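PDB 4ATF: beta-agarase B from Zobellia galactanivorans, which cleaves the beta-1,4-linkages of agarose at random sites along the chain, with retention of anomeric configuration, giving mainly the tetramer. Local coordinates for residues 67-72 with 260-265; 123-128 with 141-146; 115-120 with 292-297; 87-92 with 281-286. The protein carries 1 engineered substitution. One frame throughout, in Å; residues are numbered along the deposited sequence.

How the contacts relate
Contacts 1 and 2 line the substrate cleft, contact 3 backs it and contact 4 lies at the edge. Contacts 1 and 2, whose centres lie about 11 Å apart, share a galactose of the bound agaro-oligosaccharide; their strands 255-262 and 125-132 run side by side, with Ala125 N 2.9 Å from Glu262 O. Contact 2 also carries the engineered position that is, by similarity, the proton donor. Contact 3 lies about 9 Å from it, centre to centre, in a second layer behind the catalytic hairpin, where Ser126 OG meets Met120 N at 3.1 Å, and it extends to a sodium ion. Contact 4 is peripheral, about 18 Å from contact 2 between centres, and reaches contact 1 through the Lys90 NZ-Glu70 OE1 salt bridge of 2.7 Å.

Contact 1: residues 67-72 with 260-265; sequences GLTEWK and NTEDQT. With GAL (beta-D-galactopyranose), chain E.
Trp71 and Glu262 meet where the end of strand 255-262 passes the indole. From CB, the tryptophan chain swings CG beside its own backbone N (chi1 -72°), which carries the pyrrole side of the ring to the backbone of the other segment. NE1 then donates to Thr261 O at 3.0 Å, in the ring plane and nearly straight at 170°, pinning the rotation of the indole. Farther round the rim, CZ2 is 3.7 Å from Glu262 CG, and OE2 of the same glutamate also lies at the ring edge. One face of the ring carries Thr69 CG2, 3.3 Å above the plane and offset toward the rim; the ring also meets that of Tyr59, a substrate-binding residue. Glu262, extended beyond CG, spends its tip on the sugar: galactose O4 donates to OE1 at 2.6 Å. Next along the chain, Asp263 N gives its hydrogen to Thr69 OG1 at 2.8 Å. The Asp263 carboxylate turns back to Leu68, whose N reaches OD1 at 2.8 Å from above the carboxylate plane in an almost linear bond. Ser268 also bonds to OD1 and Thr280 holds OD2, so this buried group is well satisfied. A tryptophan holding the strand that presents a sugar-binding acid is characteristic of the substrate cleft of the GH16 beta-jelly-roll, a concanavalin-like fold, lined by acids and aromatic residues.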
# COMPACT_ATOMS: atom_id res chain seq x y z
N GLY A 67 -0.11 -1.68 15.54
CA GLY A 67 -1.44 -1.92 16.15
C GLY A 67 -1.54 -3.32 16.67
O GLY A 67 -0.59 -3.81 17.35
N LEU A 68 -2.67 -3.98 16.37
CA LEU A 68 -2.86 -5.40 16.72
C LEU A 68 -2.26 -6.35 15.67
O LEU A 68 -2.41 -7.57 15.77
CB LEU A 68 -4.34 -5.70 16.84
CG LEU A 68 -5.10 -5.01 17.97
CD1 LEU A 68 -6.64 -5.25 17.88
CD2 LEU A 68 -4.49 -5.47 19.28
N THR A 69 -1.61 -5.81 14.64
CA THR A 69 -1.06 -6.67 13.54
C THR A 69 0.04 -7.64 14.03
O THR A 69 0.96 -7.22 14.77
CB THR A 69 -0.46 -5.87 12.39
OG1 THR A 69 -1.39 -4.86 11.96
CG2 THR A 69 -0.14 -6.80 11.23
N GLU A 70 -0.05 -8.93 13.65
CA GLU A 70 1.14 -9.80 13.84
C GLU A 70 1.32 -10.56 12.53
O GLU A 70 0.58 -11.54 12.27
CB GLU A 70 0.95 -10.72 15.06
CG GLU A 70 2.16 -11.71 15.16
CD GLU A 70 2.05 -12.64 16.38
OE1 GLU A 70 2.42 -12.19 17.49
OE2 GLU A 70 1.62 -13.83 16.22
N TRP A 71 2.18 -10.05 11.65
CA TRP A 71 2.31 -10.67 10.34
C TRP A 71 2.82 -12.10 10.46
O TRP A 71 3.66 -12.40 11.31
CB TRP A 71 3.24 -9.89 9.43
CG TRP A 71 2.60 -8.56 8.95
CD1 TRP A 71 1.31 -8.37 8.46
CD2 TRP A 71 3.24 -7.30 8.90
NE1 TRP A 71 1.13 -7.04 8.10
CE2 TRP A 71 2.30 -6.36 8.39
CE3 TRP A 71 4.54 -6.86 9.24
CZ2 TRP A 71 2.63 -4.98 8.20
CZ3 TRP A 71 4.85 -5.48 9.04
CH2 TRP A 71 3.89 -4.57 8.54
N LYS A 72 2.39 -12.95 9.52
CA LYS A 72 2.80 -14.38 9.44
C LYS A 72 3.05 -14.78 8.00
O LYS A 72 2.29 -14.38 7.08
CB LYS A 72 1.67 -15.26 10.04
CG LYS A 72 1.55 -15.17 11.57
CD LYS A 72 2.79 -15.87 12.29
CE LYS A 72 2.59 -15.81 13.78
NZ LYS A 72 3.70 -16.40 14.57
N ASN A 260 0.17 -5.94 1.77
CA ASN A 260 -0.20 -6.49 3.04
C ASN A 260 -1.57 -6.05 3.45
O ASN A 260 -2.26 -5.33 2.70
CB ASN A 260 0.87 -6.17 4.16
CG ASN A 260 0.85 -4.70 4.67
OD1 ASN A 260 -0.17 -4.04 4.65
ND2 ASN A 260 1.99 -4.22 5.17
N THR A 261 -2.00 -6.54 4.62
CA THR A 261 -3.12 -5.92 5.35
C THR A 261 -2.56 -5.55 6.70
O THR A 261 -1.51 -6.12 7.11
CB THR A 261 -4.40 -6.82 5.44
OG1 THR A 261 -4.13 -7.99 6.24
CG2 THR A 261 -4.82 -7.29 4.01
N GLU A 262 -3.25 -4.64 7.42
CA GLU A 262 -2.74 -4.09 8.72
C GLU A 262 -3.89 -3.69 9.60
O GLU A 262 -4.88 -3.10 9.12
CB GLU A 262 -1.85 -2.80 8.59
CG GLU A 262 -0.51 -3.00 7.98
CD GLU A 262 0.32 -1.68 7.80
OE1 GLU A 262 -0.12 -0.60 8.21
OE2 GLU A 262 1.38 -1.71 7.14
N ASP A 263 -3.76 -3.94 10.90
CA ASP A 263 -4.56 -3.20 11.86
C ASP A 263 -3.68 -2.01 12.34
O ASP A 263 -2.58 -2.25 12.84
CB ASP A 263 -4.90 -4.09 13.07
CG ASP A 263 -5.59 -3.31 14.16
OD1 ASP A 263 -4.87 -2.78 15.07
OD2 ASP A 263 -6.86 -3.29 14.14
N GLN A 264 -4.14 -0.77 12.23
CA GLN A 264 -3.32 0.35 12.69
C GLN A 264 -3.80 0.89 14.08
O GLN A 264 -4.98 0.86 14.40
CB GLN A 264 -3.37 1.42 11.61
CG GLN A 264 -2.61 0.89 10.43
CD GLN A 264 -3.02 1.44 9.10
OE1 GLN A 264 -2.45 1.06 8.03
NE2 GLN A 264 -3.95 2.36 9.10
N THR A 265 -2.83 1.37 14.89
CA THR A 265 -3.14 1.89 16.24
C THR A 265 -4.18 3.03 16.26
O THR A 265 -5.07 3.09 17.12
CB THR A 265 -1.86 2.35 17.00
OG1 THR A 265 -0.93 1.27 17.01
CG2 THR A 265 -2.21 2.70 18.50
C1 GAL E . 1.54 3.97 5.41
C2 GAL E . 2.33 3.92 6.71
C3 GAL E . 3.20 2.68 6.92
C4 GAL E . 2.27 1.46 6.76
C5 GAL E . 1.50 1.59 5.41
C6 GAL E . 0.62 0.37 5.08
O2 GAL E . 3.18 5.02 6.64
O3 GAL E . 3.70 2.81 8.27
O4 GAL E . 1.35 1.48 7.82
O5 GAL E . 0.76 2.80 5.25
O6 GAL E . 0.08 0.65 3.79

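Contact 2: residues 123-128 with 141-146; sequences TLASDV and ILDAYG. Engineered in segment 141-146: Asp143 (natural residue Glu). With GAL (beta-D-galactopyranose), chain E.
Asp127 and Asp143 form a non-hydrogen-bonded pair, and their first torsions differ: Asp143 CG stands opposite its backbone N (chi1 167°), whereas Asp127 CG lies beside its own (chi1 -63°). Both carboxylates consequently rise side by side from the cleft face, pointing the same way with planes 46° apart, and bring Asp127 OD1 within 3.1 Å of Asp143 OD1. These are two acceptors and no hydrogen bond joins them. Beside them Ala125 CB packs 3.5 Å from Tyr145 CE2, while Gln264 lies next to the tyrosine hydroxyl. Beneath runs an antiparallel hairpin: Ser126 N donates to Ala144 O at 2.8 Å, and Val128 N to Leu142 O at 3.0 Å. Register then slips at a classic beta bulge, where Val128 O accepts from both Ile141 N (2.7 Å) and Leu142 N (2.9 Å). At the other end a water makes four bonds, giving to Leu124 O and Ala144 O and receiving from Ser126 OG and Gly146 N; Ser126 OG is also bonded to Met120. Asp143 is engineered (glutamate in the natural enzyme, by similarity the proton donor), and here its OD2 is held by His165. The chemistry is therefore that of two closely spaced acceptor oxygens on the cleft face, next to the bound sugar, with one of their carboxylates steadied by a histidine.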
# COMPACT_ATOMS: atom_id res chain seq x y z
N THR A 123 -12.51 -3.75 8.45
CA THR A 123 -11.99 -2.49 9.00
C THR A 123 -10.49 -2.50 8.93
O THR A 123 -9.87 -1.44 9.10
CB THR A 123 -12.41 -2.28 10.52
OG1 THR A 123 -12.16 -3.49 11.26
CG2 THR A 123 -13.93 -1.95 10.60
N LEU A 124 -9.91 -3.65 8.59
CA LEU A 124 -8.45 -3.70 8.40
C LEU A 124 -8.05 -2.98 7.13
O LEU A 124 -8.87 -2.90 6.21
CB LEU A 124 -8.00 -5.15 8.22
CG LEU A 124 -8.14 -6.03 9.48
CD1 LEU A 124 -7.64 -7.45 9.03
CD2 LEU A 124 -7.41 -5.53 10.67
N ALA A 125 -6.83 -2.44 7.08
CA ALA A 125 -6.30 -1.81 5.85
C ALA A 125 -5.93 -2.82 4.79
O ALA A 125 -5.41 -3.89 5.13
CB ALA A 125 -5.03 -0.88 6.17
N SER A 126 -6.22 -2.50 3.52
CA SER A 126 -5.75 -3.24 2.32
C SER A 126 -4.69 -2.38 1.66
O SER A 126 -5.00 -1.26 1.27
CB SER A 126 -6.92 -3.40 1.35
OG SER A 126 -7.97 -4.16 1.93
N ASP A 127 -3.43 -2.83 1.60
CA ASP A 127 -2.30 -1.95 1.25
C ASP A 127 -1.46 -2.50 0.09
O ASP A 127 -1.09 -3.69 0.10
CB ASP A 127 -1.35 -1.86 2.46
CG ASP A 127 -2.00 -1.22 3.67
OD1 ASP A 127 -2.70 -0.21 3.46
OD2 ASP A 127 -1.83 -1.75 4.83
N VAL A 128 -1.06 -1.60 -0.82
CA VAL A 128 0.02 -1.83 -1.77
C VAL A 128 0.87 -0.57 -1.67
O VAL A 128 0.38 0.54 -1.93
CB VAL A 128 -0.51 -1.96 -3.23
CG1 VAL A 128 0.64 -2.10 -4.25
CG2 VAL A 128 -1.49 -3.16 -3.35
N ILE A 141 0.37 3.12 -2.84
CA ILE A 141 -0.29 3.05 -4.14
C ILE A 141 -1.78 2.82 -3.83
O ILE A 141 -2.72 3.51 -4.37
CB ILE A 141 0.36 1.96 -5.02
CG1 ILE A 141 1.82 2.34 -5.32
CG2 ILE A 141 -0.45 1.71 -6.34
CD1 ILE A 141 2.65 1.15 -5.79
N LEU A 142 -2.02 1.95 -2.86
CA LEU A 142 -3.42 1.68 -2.42
C LEU A 142 -3.36 1.65 -0.87
O LEU A 142 -2.52 0.94 -0.28
CB LEU A 142 -3.90 0.31 -2.88
CG LEU A 142 -5.26 -0.22 -2.33
CD1 LEU A 142 -6.44 0.73 -2.63
CD2 LEU A 142 -5.57 -1.68 -2.94
N ASP A 143 -4.25 2.36 -0.21
CA ASP A 143 -4.33 2.26 1.25
C ASP A 143 -5.81 2.54 1.54
O ASP A 143 -6.31 3.68 1.37
CB ASP A 143 -3.38 3.27 1.96
CG ASP A 143 -3.67 3.41 3.50
OD1 ASP A 143 -3.98 2.47 4.24
OD2 ASP A 143 -3.55 4.49 4.02
N ALA A 144 -6.57 1.48 1.85
CA ALA A 144 -8.05 1.61 1.95
C ALA A 144 -8.60 0.73 3.03
O ALA A 144 -8.10 -0.38 3.23
CB ALA A 144 -8.74 1.23 0.54
N TYR A 145 -9.66 1.21 3.69
CA TYR A 145 -10.36 0.53 4.80
C TYR A 145 -11.74 0.25 4.22
O TYR A 145 -12.62 1.12 4.23
CB TYR A 145 -10.43 1.47 6.05
CG TYR A 145 -9.04 1.97 6.42
CD1 TYR A 145 -8.52 3.12 5.82
CD2 TYR A 145 -8.19 1.25 7.30
CE1 TYR A 145 -7.23 3.59 6.10
CE2 TYR A 145 -6.86 1.76 7.60
CZ TYR A 145 -6.42 2.91 6.99
OH TYR A 145 -5.13 3.43 7.21
N GLY A 146 -11.96 -0.94 3.66
CA GLY A 146 -13.16 -1.14 2.82
C GLY A 146 -14.52 -1.47 3.43
O GLY A 146 -15.51 -1.48 2.69
C1 GAL E . 1.54 3.97 5.41
C2 GAL E . 2.33 3.92 6.71
C3 GAL E . 3.20 2.68 6.92
C4 GAL E . 2.27 1.46 6.76
C5 GAL E . 1.50 1.59 5.41
C6 GAL E . 0.62 0.37 5.08
O2 GAL E . 3.18 5.02 6.64
O3 GAL E . 3.70 2.81 8.27
O4 GAL E . 1.35 1.48 7.82
O5 GAL E . 0.76 2.80 5.25
O6 GAL E . 0.08 0.65 3.79
O HOH W 1 -9.69 -2.80 3.65

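Contact 3: residues 115-120 with 292-297. With NA (sodium ion), chain I.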
# COMPACT_ATOMS: atom_id res chain seq x y z
N ALA A 115 -1.51 -1.92 -9.53
CA ALA A 115 -2.07 -3.18 -9.05
C ALA A 115 -3.54 -3.24 -9.36
O ALA A 115 -4.23 -2.25 -9.14
CB ALA A 115 -1.93 -3.25 -7.54
N ARG A 116 -4.03 -4.38 -9.88
CA ARG A 116 -5.44 -4.59 -9.99
C ARG A 116 -5.87 -5.41 -8.73
O ARG A 116 -5.44 -6.58 -8.53
CB ARG A 116 -5.79 -5.30 -11.32
CG ARG A 116 -7.31 -5.67 -11.46
CD ARG A 116 -7.65 -6.24 -12.83
NE ARG A 116 -9.14 -6.17 -13.06
CZ ARG A 116 -9.99 -7.16 -12.84
NH1 ARG A 116 -9.54 -8.35 -12.41
NH2 ARG A 116 -11.30 -6.99 -13.06
N ALA A 117 -6.68 -4.80 -7.85
CA ALA A 117 -6.91 -5.39 -6.54
C ALA A 117 -8.32 -5.15 -6.08
O ALA A 117 -9.02 -4.20 -6.55
CB ALA A 117 -5.87 -4.77 -5.45
N LYS A 118 -8.75 -5.93 -5.11
CA LYS A 118 -10.09 -5.81 -4.53
C LYS A 118 -10.00 -5.57 -3.02
O LYS A 118 -9.68 -6.47 -2.23
CB LYS A 118 -10.93 -7.06 -4.86
CG LYS A 118 -12.39 -7.00 -4.42
CD LYS A 118 -13.09 -8.32 -4.87
CE LYS A 118 -14.27 -8.54 -4.02
NZ LYS A 118 -15.30 -8.00 -4.87
N VAL A 119 -10.28 -4.32 -2.63
CA VAL A 119 -10.19 -3.87 -1.21
C VAL A 119 -11.11 -4.80 -0.37
O VAL A 119 -12.24 -5.14 -0.83
CB VAL A 119 -10.68 -2.38 -1.12
CG1 VAL A 119 -10.78 -1.88 0.37
CG2 VAL A 119 -9.70 -1.48 -1.94
N MET A 120 -10.65 -5.22 0.81
CA MET A 120 -11.48 -6.06 1.69
C MET A 120 -12.74 -5.39 2.24
O MET A 120 -12.72 -4.19 2.56
CB MET A 120 -10.68 -6.48 2.93
CG MET A 120 -9.44 -7.28 2.58
SD MET A 120 -8.64 -7.95 4.10
CE MET A 120 -8.08 -6.38 4.87
N ASN A 292 -12.48 -10.87 5.03
CA ASN A 292 -11.13 -10.56 5.49
C ASN A 292 -10.02 -11.17 4.63
O ASN A 292 -8.93 -11.40 5.11
CB ASN A 292 -11.00 -11.03 6.94
CG ASN A 292 -11.98 -10.29 7.83
OD1 ASN A 292 -11.71 -9.17 8.21
ND2 ASN A 292 -13.12 -10.90 8.12
N THR A 293 -10.30 -11.33 3.33
CA THR A 293 -9.32 -11.77 2.38
C THR A 293 -9.09 -10.65 1.32
O THR A 293 -10.03 -10.21 0.67
CB THR A 293 -9.78 -13.11 1.68
OG1 THR A 293 -9.96 -14.10 2.69
CG2 THR A 293 -8.74 -13.61 0.69
N PHE A 294 -7.85 -10.22 1.20
CA PHE A 294 -7.43 -9.17 0.27
C PHE A 294 -6.89 -9.91 -0.97
O PHE A 294 -6.07 -10.84 -0.82
CB PHE A 294 -6.35 -8.32 0.95
CG PHE A 294 -5.80 -7.20 0.09
CD1 PHE A 294 -6.63 -6.51 -0.84
CD2 PHE A 294 -4.46 -6.85 0.18
CE1 PHE A 294 -6.11 -5.47 -1.66
CE2 PHE A 294 -3.93 -5.80 -0.59
CZ PHE A 294 -4.75 -5.09 -1.52
N GLY A 295 -7.40 -9.58 -2.16
CA GLY A 295 -7.02 -10.29 -3.40
C GLY A 295 -6.37 -9.31 -4.35
O GLY A 295 -6.86 -8.17 -4.51
N VAL A 296 -5.26 -9.74 -4.95
CA VAL A 296 -4.55 -8.93 -5.94
C VAL A 296 -4.47 -9.78 -7.19
O VAL A 296 -3.87 -10.84 -7.18
CB VAL A 296 -3.12 -8.48 -5.47
CG1 VAL A 296 -2.35 -7.77 -6.59
CG2 VAL A 296 -3.24 -7.55 -4.28
N ASP A 297 -5.13 -9.35 -8.27
CA ASP A 297 -5.11 -10.10 -9.54
C ASP A 297 -3.71 -9.96 -10.20
O ASP A 297 -3.14 -10.95 -10.69
CB ASP A 297 -6.23 -9.55 -10.46
CG ASP A 297 -6.38 -10.32 -11.77
OD1 ASP A 297 -5.78 -11.41 -11.92
OD2 ASP A 297 -7.10 -9.84 -12.69
NA NA I . -3.92 -12.86 -11.79
O HOH W 2 -10.86 -8.81 -1.46
O HOH W 3 -4.28 -13.03 -14.16
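Arg116 and Asp297 join strands 111-118 and 293-306 through both backbone and side chain. The backbone bonds come first: Asp297 N donates to Arg116 O at 2.8 Å, and Lys118 N to Gly295 O at 3.0 Å, flanking the non-hydrogen-bonded pair of Ala117 with Val296. Past this part direct backbone bonding gives way to a water, which donates to both Lys118 O and Thr293 O. The charged contacts gather at the Asp297 end. Arg116, fully extended from CG to NE, lays NH1 2.9 Å from Asp297 OD2 on the anti side of the carboxylate, tilted out of its plane, with the two flat groups turned 73° apart. The other oxygen is left for the metal: sodium is bound by Asp297 OD1 at 2.4 Å and by Asp297 O at 2.3 Å, and a water, Asn37, Glu39 and Gly81 complete the site. One carboxylate thus serves arginine and cation together, which probably spreads its charge between them. Apolar contacts fill the other end and the buried face. Met120 CG lies 3.6 Å from Phe294 CB, Ala117 CB is 3.9 Å from Phe294 CE1, and Val296 CG2 lies over one face of the phenylalanine ring, toward its rim. Strand 82-89 pairs along the far edge of 293-306 and strand 199-207 along that of 111-118, while Phe294 and Val296 pack on Ile259 of strand 255-262, and Ala117 and Phe294 on Leu142 of strand 137-145.

Contact 4: residues 87-92 with 281-286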
# COMPACT_ATOMS: atom_id res chain seq x y z
N ALA A 87 -6.94 -12.83 7.40
CA ALA A 87 -6.69 -12.46 8.81
C ALA A 87 -7.36 -13.46 9.82
O ALA A 87 -8.54 -13.77 9.65
CB ALA A 87 -7.25 -11.04 9.06
N THR A 88 -6.66 -13.90 10.86
CA THR A 88 -7.28 -14.75 11.91
C THR A 88 -6.80 -14.26 13.27
O THR A 88 -5.64 -13.80 13.38
CB THR A 88 -6.94 -16.24 11.73
OG1 THR A 88 -5.50 -16.39 11.66
CG2 THR A 88 -7.61 -16.78 10.43
N ARG A 89 -7.66 -14.32 14.29
CA ARG A 89 -7.24 -14.00 15.68
C ARG A 89 -6.09 -14.90 16.14
O ARG A 89 -6.10 -16.14 15.96
CB ARG A 89 -8.42 -14.14 16.65
CG ARG A 89 -8.21 -13.41 17.99
CD ARG A 89 -9.45 -12.48 18.13
NE ARG A 89 -8.97 -11.20 17.92
CZ ARG A 89 -9.63 -10.09 17.59
NH1 ARG A 89 -10.96 -9.95 17.34
NH2 ARG A 89 -8.84 -9.06 17.49
N LYS A 90 -5.06 -14.29 16.70
CA LYS A 90 -3.97 -15.06 17.30
C LYS A 90 -4.52 -15.80 18.51
O LYS A 90 -5.19 -15.20 19.37
CB LYS A 90 -2.79 -14.16 17.69
CG LYS A 90 -1.62 -14.89 18.36
CD LYS A 90 -0.47 -13.91 18.63
CE LYS A 90 0.68 -14.61 19.42
NZ LYS A 90 1.80 -13.64 19.67
N PRO A 91 -4.29 -17.13 18.61
CA PRO A 91 -4.92 -17.81 19.77
C PRO A 91 -4.44 -17.21 21.11
O PRO A 91 -3.24 -16.92 21.25
CB PRO A 91 -4.41 -19.27 19.63
CG PRO A 91 -4.13 -19.41 18.10
CD PRO A 91 -3.60 -18.04 17.68
N GLY A 92 -5.37 -16.97 22.04
CA GLY A 92 -5.04 -16.42 23.39
C GLY A 92 -4.72 -14.92 23.44
O GLY A 92 -4.16 -14.44 24.44
N PRO A 281 -11.61 -5.51 13.58
CA PRO A 281 -12.56 -6.64 13.47
C PRO A 281 -12.89 -7.26 14.83
O PRO A 281 -12.02 -7.40 15.70
CB PRO A 281 -11.81 -7.67 12.61
CG PRO A 281 -10.77 -6.88 11.86
CD PRO A 281 -10.37 -5.75 12.81
N THR A 282 -14.15 -7.58 15.04
CA THR A 282 -14.54 -8.39 16.21
C THR A 282 -14.35 -9.88 15.82
O THR A 282 -14.14 -10.18 14.63
CB THR A 282 -16.05 -8.18 16.54
OG1 THR A 282 -16.81 -8.59 15.41
CG2 THR A 282 -16.37 -6.66 16.85
N ASP A 283 -14.46 -10.79 16.80
CA ASP A 283 -14.38 -12.23 16.53
C ASP A 283 -15.51 -12.65 15.62
O ASP A 283 -15.27 -13.41 14.70
CB ASP A 283 -14.33 -13.06 17.82
CG ASP A 283 -12.98 -13.02 18.45
OD1 ASP A 283 -11.96 -12.72 17.77
OD2 ASP A 283 -12.89 -13.30 19.64
N ASN A 284 -16.71 -12.10 15.82
CA ASN A 284 -17.83 -12.37 14.92
C ASN A 284 -17.51 -11.99 13.44
O ASN A 284 -17.81 -12.75 12.50
CB ASN A 284 -19.10 -11.63 15.43
CG ASN A 284 -20.38 -12.06 14.70
OD1 ASN A 284 -20.61 -13.25 14.45
ND2 ASN A 284 -21.21 -11.10 14.35
N GLU A 285 -16.90 -10.82 13.23
CA GLU A 285 -16.56 -10.36 11.89
C GLU A 285 -15.44 -11.19 11.27
O GLU A 285 -15.46 -11.41 10.04
CB GLU A 285 -16.15 -8.88 11.90
CG GLU A 285 -17.43 -7.91 12.12
CD GLU A 285 -17.01 -6.48 12.29
OE1 GLU A 285 -15.97 -6.23 12.98
OE2 GLU A 285 -17.69 -5.59 11.77
N LEU A 286 -14.48 -11.63 12.09
CA LEU A 286 -13.39 -12.48 11.57
C LEU A 286 -13.88 -13.90 11.15
O LEU A 286 -13.18 -14.59 10.42
CB LEU A 286 -12.25 -12.65 12.59
CG LEU A 286 -11.43 -11.37 12.86
CD1 LEU A 286 -10.37 -11.60 14.05
CD2 LEU A 286 -10.73 -10.87 11.60
O HOH W 4 -9.76 -6.56 16.74
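Pro281 O is gripped by two donors, one from Arg89 and one from a water. Arg89 NH1 reaches it at 3.2 Å, coming from above the carbonyl plane, while the water donates to it at 2.6 Å and in turn accepts from Arg89 NH2 at 2.8 Å. The guanidinium therefore meets this one carbonyl both directly and through solvent, and its NH2 is further held by Asp94 O. NH1 also forms a salt bridge with Asp283 OD1 at 3.0 Å: the oxygen lies in the guanidinium plane, but the arginine approaches from well above the carboxylate plane, 55° out of it. The unusually close pairing of Arg89 CD with the same oxygen makes the details of this bent side chain doubtful. The acceptors lie at and just before the start of helix 283-286, whose N-terminus is capped by a capping box. Glu285 N donates to Thr282 OG1 at 3.1 Å, and Thr282 N returns a bond to the anti lone pair of Glu285 OE1, also at 3.1 Å; Glu151 bonds to both of these side chains, tying the short helix to another loop. On the inner side Leu286, with CG beside its backbone N (chi1 -69°), sets CD1 over one face of the guanidinium, 3.6 Å above the plane and toward its rim. Its other methyl, CD2, faces the strand, 4.3 Å from Ala87 CB, beside which Leu124 also packs.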